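Local coordinates for toxin protein (Yersinia entomophaga, PDB 6AQK), which is a toxin whose C-terminal domain probably acts as an ADP-ribosyltransferase, moving ADP-ribose from NAD+ onto a target not yet identified, at residues Y45-A59 and I72-G85. Residues are numbered along the deposited sequence; the frame is centred on the assembly and turned at random.
Sequences YDSIIDMDNFISKWA and ISHDKFIEVQKTLG. With PT (platinum (II) ion), chain D.
Phe77 of helix 74-85 fits as a knob into a hole on helix 51-59 made by Met51, Phe54, Ile55 and Trp58, where the two axes cross nearly at a right angle (91°). Its CB lies 3.8 Å from Trp58 CZ3 and, like CG, meets Ile55 CD1. With CG anti to the backbone N (chi1 175°), the ring is carried in so that Met51 CG sits over one face, toward the rim, 4.2 Å from Phe77 CE2. CD1 and CE1 press on Phe54, the closest pair being Phe77 CE1 and Phe54 CD2 at 3.4 Å; the tip, CZ, ends 3.7 Å from Ile48 CD1. Next to Phe77, Ile72 lays CD1 over the five-membered ring of Trp58, whose NE1 is hydrogen-bonded to Tyr29 O. From helix 74-85, Gln81 reaches out extended to the loop ahead of helix 51-59 and donates from NE2 to Tyr45 O (2.9 Å) along a nearly straight bond in the carbonyl plane, while a water joins Asp46 OD1 to Gln81 O. On the more exposed side Met51 SD and His74 ND1 hold a platinum ion at 2.1 and 2.4 Å. The chemistry is thus mainly apolar and aromatic; the platinum, probably a heavy-atom reagent rather than a native metal, links a soft thioether sulfur and an imidazole nitrogen, one from each helix.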
loop_
_atom_site.group_PDB
_atom_site.type_symbol
_atom_site.label_atom_id
_atom_site.label_comp_id
_atom_site.label_asym_id
_atom_site.label_seq_id
_atom_site.Cartn_x
_atom_site.Cartn_y
_atom_site.Cartn_z
ATOM N N TYR A 45 -7.730 12.304 7.499
ATOM C CA TYR A 45 -8.939 11.552 7.922
ATOM C C TYR A 45 -9.668 12.195 9.101
ATOM O O TYR A 45 -10.875 11.933 9.282
ATOM C CB TYR A 45 -8.622 10.079 8.304
ATOM C CG TYR A 45 -7.642 9.861 9.427
ATOM C CD1 TYR A 45 -8.018 9.929 10.768
ATOM C CD2 TYR A 45 -6.311 9.586 9.154
ATOM C CE1 TYR A 45 -7.084 9.755 11.803
ATOM C CE2 TYR A 45 -5.390 9.361 10.156
ATOM C CZ TYR A 45 -5.783 9.482 11.488
ATOM O OH TYR A 45 -4.837 9.260 12.413
ATOM N N ASP A 46 -8.938 12.935 9.920
ATOM C CA ASP A 46 -9.601 13.738 10.983
ATOM C C ASP A 46 -10.273 15.034 10.524
ATOM O O ASP A 46 -11.005 15.594 11.263
ATOM C CB ASP A 46 -8.649 14.000 12.142
ATOM C CG ASP A 46 -8.557 12.808 13.076
ATOM O OD1 ASP A 46 -9.534 12.032 13.158
ATOM O OD2 ASP A 46 -7.512 12.603 13.704
ATOM N N SER A 47 -10.087 15.466 9.285
ATOM C CA SER A 47 -10.614 16.746 8.850
ATOM C C SER A 47 -11.583 16.530 7.703
ATOM O O SER A 47 -11.360 17.030 6.622
ATOM C CB SER A 47 -9.425 17.650 8.433
ATOM O OG SER A 47 -8.925 17.308 7.132
ATOM N N ILE A 48 -12.671 15.797 7.914
ATOM C CA ILE A 48 -13.646 15.542 6.858
ATOM C C ILE A 48 -14.832 16.471 7.090
ATOM O O ILE A 48 -15.611 16.237 7.983
ATOM C CB ILE A 48 -14.097 14.059 6.816
ATOM C CG1 ILE A 48 -12.860 13.185 6.550
ATOM C CG2 ILE A 48 -15.215 13.862 5.778
ATOM C CD1 ILE A 48 -13.051 11.709 6.770
ATOM N N ILE A 49 -14.993 17.489 6.260
ATOM C CA ILE A 49 -15.970 18.569 6.536
ATOM C C ILE A 49 -17.372 18.173 6.071
ATOM O O ILE A 49 -18.322 18.264 6.830
ATOM C CB ILE A 49 -15.488 19.910 5.921
ATOM C CG1 ILE A 49 -14.084 20.264 6.463
ATOM C CG2 ILE A 49 -16.469 21.051 6.182
ATOM C CD1 ILE A 49 -13.917 20.226 7.980
ATOM N N ASP A 50 -17.476 17.669 4.853
ATOM C CA ASP A 50 -18.739 17.184 4.298
ATOM C C ASP A 50 -18.918 15.660 4.519
ATOM O O ASP A 50 -18.757 14.887 3.565
ATOM C CB ASP A 50 -18.804 17.549 2.795
ATOM C CG ASP A 50 -20.192 17.362 2.182
ATOM O OD1 ASP A 50 -21.098 16.798 2.848
ATOM O OD2 ASP A 50 -20.359 17.780 1.003
ATOM N N MET A 51 -19.291 15.291 5.760
ATOM C CA MET A 51 -19.680 13.902 6.202
ATOM C C MET A 51 -20.565 13.202 5.152
ATOM O O MET A 51 -20.349 12.046 4.745
ATOM C CB MET A 51 -20.458 13.956 7.571
ATOM C CG MET A 51 -20.165 12.874 8.641
ATOM S SD MET A 51 -20.768 13.149 10.398
ATOM C CE MET A 51 -19.730 14.585 10.765
ATOM N N ASP A 52 -21.575 13.898 4.684
ATOM C CA ASP A 52 -22.633 13.230 3.919
ATOM C C ASP A 52 -22.138 12.834 2.577
ATOM O O ASP A 52 -22.452 11.759 2.059
ATOM C CB ASP A 52 -23.813 14.179 3.724
ATOM C CG ASP A 52 -24.116 14.962 4.961
ATOM O OD1 ASP A 52 -24.681 14.354 5.898
ATOM O OD2 ASP A 52 -23.729 16.158 5.014
ATOM N N ASN A 53 -21.388 13.739 1.962
ATOM C CA ASN A 53 -20.804 13.422 0.694
ATOM C C ASN A 53 -19.740 12.309 0.850
ATOM O O ASN A 53 -19.614 11.483 -0.041
ATOM C CB ASN A 53 -20.167 14.641 -0.017
ATOM C CG ASN A 53 -19.901 14.332 -1.463
ATOM O OD1 ASN A 53 -20.766 13.752 -2.118
ATOM N ND2 ASN A 53 -18.661 14.603 -1.954
ATOM N N PHE A 54 -18.951 12.373 1.921
ATOM C CA PHE A 54 -17.927 11.354 2.134
ATOM C C PHE A 54 -18.582 9.974 2.234
ATOM O O PHE A 54 -18.208 8.978 1.553
ATOM C CB PHE A 54 -17.083 11.679 3.363
ATOM C CG PHE A 54 -15.997 10.673 3.589
ATOM C CD1 PHE A 54 -14.781 10.803 2.941
ATOM C CD2 PHE A 54 -16.241 9.540 4.340
ATOM C CE1 PHE A 54 -13.811 9.830 3.106
ATOM C CE2 PHE A 54 -15.274 8.536 4.466
ATOM C CZ PHE A 54 -14.079 8.706 3.870
ATOM N N ILE A 55 -19.589 9.897 3.086
ATOM C CA ILE A 55 -20.262 8.638 3.327
ATOM C C ILE A 55 -20.820 8.072 2.060
ATOM O O ILE A 55 -20.661 6.866 1.778
ATOM C CB ILE A 55 -21.305 8.774 4.464
ATOM C CG1 ILE A 55 -20.566 8.919 5.796
ATOM C CG2 ILE A 55 -22.203 7.552 4.525
ATOM C CD1 ILE A 55 -21.365 9.570 6.926
ATOM N N SER A 56 -21.432 8.937 1.252
ATOM C CA SER A 56 -22.006 8.519 -0.006
ATOM C C SER A 56 -20.989 7.866 -1.002
ATOM O O SER A 56 -21.184 6.756 -1.555
ATOM C CB SER A 56 -22.725 9.713 -0.630
ATOM O OG SER A 56 -23.227 9.296 -1.878
ATOM N N LYS A 57 -19.851 8.530 -1.142
ATOM C CA LYS A 57 -18.763 8.017 -1.943
ATOM C C LYS A 57 -18.199 6.728 -1.358
ATOM O O LYS A 57 -17.962 5.759 -2.066
ATOM C CB LYS A 57 -17.631 9.076 -1.975
ATOM C CG LYS A 57 -16.467 8.741 -2.914
ATOM C CD LYS A 57 -16.970 8.400 -4.321
ATOM C CE LYS A 57 -16.183 9.136 -5.376
ATOM N NZ LYS A 57 -16.906 9.015 -6.666
ATOM N N TRP A 58 -17.969 6.742 -0.043
ATOM C CA TRP A 58 -17.447 5.566 0.647
ATOM C C TRP A 58 -18.359 4.351 0.389
ATOM O O TRP A 58 -17.879 3.251 0.028
ATOM C CB TRP A 58 -17.319 5.895 2.140
ATOM C CG TRP A 58 -16.762 4.802 2.980
ATOM C CD1 TRP A 58 -15.935 3.759 2.595
ATOM C CD2 TRP A 58 -16.988 4.655 4.363
ATOM N NE1 TRP A 58 -15.640 2.972 3.706
ATOM C CE2 TRP A 58 -16.278 3.521 4.797
ATOM C CE3 TRP A 58 -17.735 5.390 5.293
ATOM C CZ2 TRP A 58 -16.353 3.064 6.136
ATOM C CZ3 TRP A 58 -17.800 4.961 6.567
ATOM C CH2 TRP A 58 -17.103 3.799 6.998
ATOM N N ALA A 59 -19.673 4.560 0.501
ATOM C CA ALA A 59 -20.636 3.438 0.301
ATOM C C ALA A 59 -20.530 2.878 -1.118
ATOM O O ALA A 59 -20.515 1.654 -1.350
ATOM C CB ALA A 59 -22.067 3.893 0.635
ATOM N N ILE A 72 -22.391 0.468 5.522
ATOM C CA ILE A 72 -21.735 1.768 5.624
ATOM C C ILE A 72 -22.796 2.803 6.047
ATOM O O ILE A 72 -23.855 2.877 5.445
ATOM C CB ILE A 72 -20.954 2.127 4.332
ATOM C CG1 ILE A 72 -19.598 1.435 4.344
ATOM C CG2 ILE A 72 -20.759 3.641 4.214
ATOM C CD1 ILE A 72 -18.863 1.494 3.039
ATOM N N SER A 73 -22.471 3.602 7.060
ATOM C CA SER A 73 -23.400 4.465 7.785
ATOM C C SER A 73 -22.610 5.457 8.615
ATOM O O SER A 73 -21.394 5.345 8.722
ATOM C CB SER A 73 -24.250 3.611 8.753
ATOM O OG SER A 73 -23.398 3.060 9.755
ATOM N N HIS A 74 -23.299 6.376 9.299
ATOM C CA HIS A 74 -22.626 7.352 10.094
ATOM C C HIS A 74 -21.918 6.660 11.237
ATOM O O HIS A 74 -20.794 7.044 11.568
ATOM C CB HIS A 74 -23.593 8.447 10.608
ATOM C CG HIS A 74 -23.163 9.069 11.897
ATOM N ND1 HIS A 74 -22.324 10.161 11.955
ATOM C CD2 HIS A 74 -23.452 8.748 13.182
ATOM C CE1 HIS A 74 -22.109 10.484 13.219
ATOM N NE2 HIS A 74 -22.788 9.646 13.984
ATOM N N ASP A 75 -22.546 5.634 11.837
ATOM C CA ASP A 75 -21.889 4.826 12.915
ATOM C C ASP A 75 -20.600 4.140 12.435
ATOM O O ASP A 75 -19.596 4.075 13.163
ATOM C CB ASP A 75 -22.788 3.702 13.472
ATOM C CG ASP A 75 -24.026 4.235 14.196
ATOM O OD1 ASP A 75 -24.000 5.387 14.674
ATOM O OD2 ASP A 75 -25.030 3.495 14.271
ATOM N N LYS A 76 -20.642 3.585 11.239
ATOM C CA LYS A 76 -19.492 2.899 10.765
ATOM C C LYS A 76 -18.424 3.961 10.445
ATOM O O LYS A 76 -17.212 3.750 10.693
ATOM C CB LYS A 76 -19.869 2.003 9.603
ATOM C CG LYS A 76 -18.885 0.928 9.271
ATOM C CD LYS A 76 -18.868 -0.112 10.347
ATOM C CE LYS A 76 -17.939 -1.240 9.968
ATOM N NZ LYS A 76 -17.992 -2.331 10.975
ATOM N N PHE A 77 -18.886 5.145 10.000
ATOM C CA PHE A 77 -17.984 6.263 9.715
ATOM C C PHE A 77 -17.207 6.606 10.964
ATOM O O PHE A 77 -15.985 6.760 10.937
ATOM C CB PHE A 77 -18.743 7.515 9.195
ATOM C CG PHE A 77 -17.845 8.717 9.000
ATOM C CD1 PHE A 77 -17.116 8.867 7.842
ATOM C CD2 PHE A 77 -17.690 9.655 10.004
ATOM C CE1 PHE A 77 -16.226 9.939 7.686
ATOM C CE2 PHE A 77 -16.820 10.723 9.862
ATOM C CZ PHE A 77 -16.082 10.867 8.697
ATOM N N ILE A 78 -17.928 6.760 12.074
ATOM C CA ILE A 78 -17.279 7.130 13.341
ATOM C C ILE A 78 -16.331 6.054 13.830
ATOM O O ILE A 78 -15.237 6.375 14.295
ATOM C CB ILE A 78 -18.315 7.533 14.425
ATOM C CG1 ILE A 78 -19.060 8.808 13.987
ATOM C CG2 ILE A 78 -17.613 7.775 15.763
ATOM C CD1 ILE A 78 -18.189 10.054 13.847
ATOM N N GLU A 79 -16.732 4.790 13.684
ATOM C CA GLU A 79 -15.881 3.695 14.117
ATOM C C GLU A 79 -14.518 3.663 13.353
ATOM O O GLU A 79 -13.427 3.539 13.979
ATOM C CB GLU A 79 -16.647 2.399 14.004
ATOM C CG GLU A 79 -15.934 1.114 14.443
ATOM C CD GLU A 79 -16.631 -0.132 13.886
ATOM O OE1 GLU A 79 -17.827 -0.099 13.549
ATOM O OE2 GLU A 79 -15.982 -1.177 13.765
ATOM N N VAL A 80 -14.605 3.756 12.029
ATOM C CA VAL A 80 -13.442 3.674 11.159
ATOM C C VAL A 80 -12.511 4.869 11.421
ATOM O O VAL A 80 -11.326 4.698 11.599
ATOM C CB VAL A 80 -13.830 3.489 9.696
ATOM C CG1 VAL A 80 -12.561 3.659 8.803
ATOM C CG2 VAL A 80 -14.551 2.141 9.494
ATOM N N GLN A 81 -13.067 6.086 11.502
ATOM C CA GLN A 81 -12.275 7.288 11.778
ATOM C C GLN A 81 -11.514 7.195 13.114
ATOM O O GLN A 81 -10.330 7.487 13.183
ATOM C CB GLN A 81 -13.190 8.547 11.699
ATOM C CG GLN A 81 -12.471 9.846 11.851
ATOM C CD GLN A 81 -13.409 11.020 11.872
ATOM O OE1 GLN A 81 -14.323 11.041 12.702
ATOM N NE2 GLN A 81 -13.236 11.978 10.917
ATOM N N LYS A 82 -12.192 6.774 14.193
ATOM C CA LYS A 82 -11.543 6.624 15.471
ATOM C C LYS A 82 -10.450 5.546 15.432
ATOM O O LYS A 82 -9.393 5.729 16.007
ATOM C CB LYS A 82 -12.583 6.284 16.556
ATOM C CG LYS A 82 -13.605 7.396 16.748
ATOM N N THR A 83 -10.686 4.457 14.700
ATOM C CA THR A 83 -9.738 3.346 14.668
ATOM C C THR A 83 -8.467 3.835 13.979
ATOM O O THR A 83 -7.406 3.550 14.473
ATOM C CB THR A 83 -10.336 2.120 13.988
ATOM O OG1 THR A 83 -11.354 1.579 14.823
ATOM C CG2 THR A 83 -9.370 1.028 13.870
ATOM N N LEU A 84 -8.633 4.592 12.887
ATOM C CA LEU A 84 -7.469 5.175 12.159
ATOM C C LEU A 84 -6.646 6.048 13.093
ATOM O O LEU A 84 -5.440 5.922 13.149
ATOM C CB LEU A 84 -7.875 5.898 10.884
ATOM C CG LEU A 84 -8.419 5.035 9.764
ATOM C CD1 LEU A 84 -9.033 5.895 8.681
ATOM C CD2 LEU A 84 -7.360 4.092 9.159
ATOM N N GLY A 85 -7.348 6.872 13.883
ATOM C CA GLY A 85 -6.800 7.675 14.968
ATOM C C GLY A 85 -6.016 6.891 15.980
ATOM O O GLY A 85 -4.838 7.221 16.270
HETATM PT PT PT D . -22.378 11.748 10.185
HETATM O O HOH W 1 -9.727 9.833 14.516
#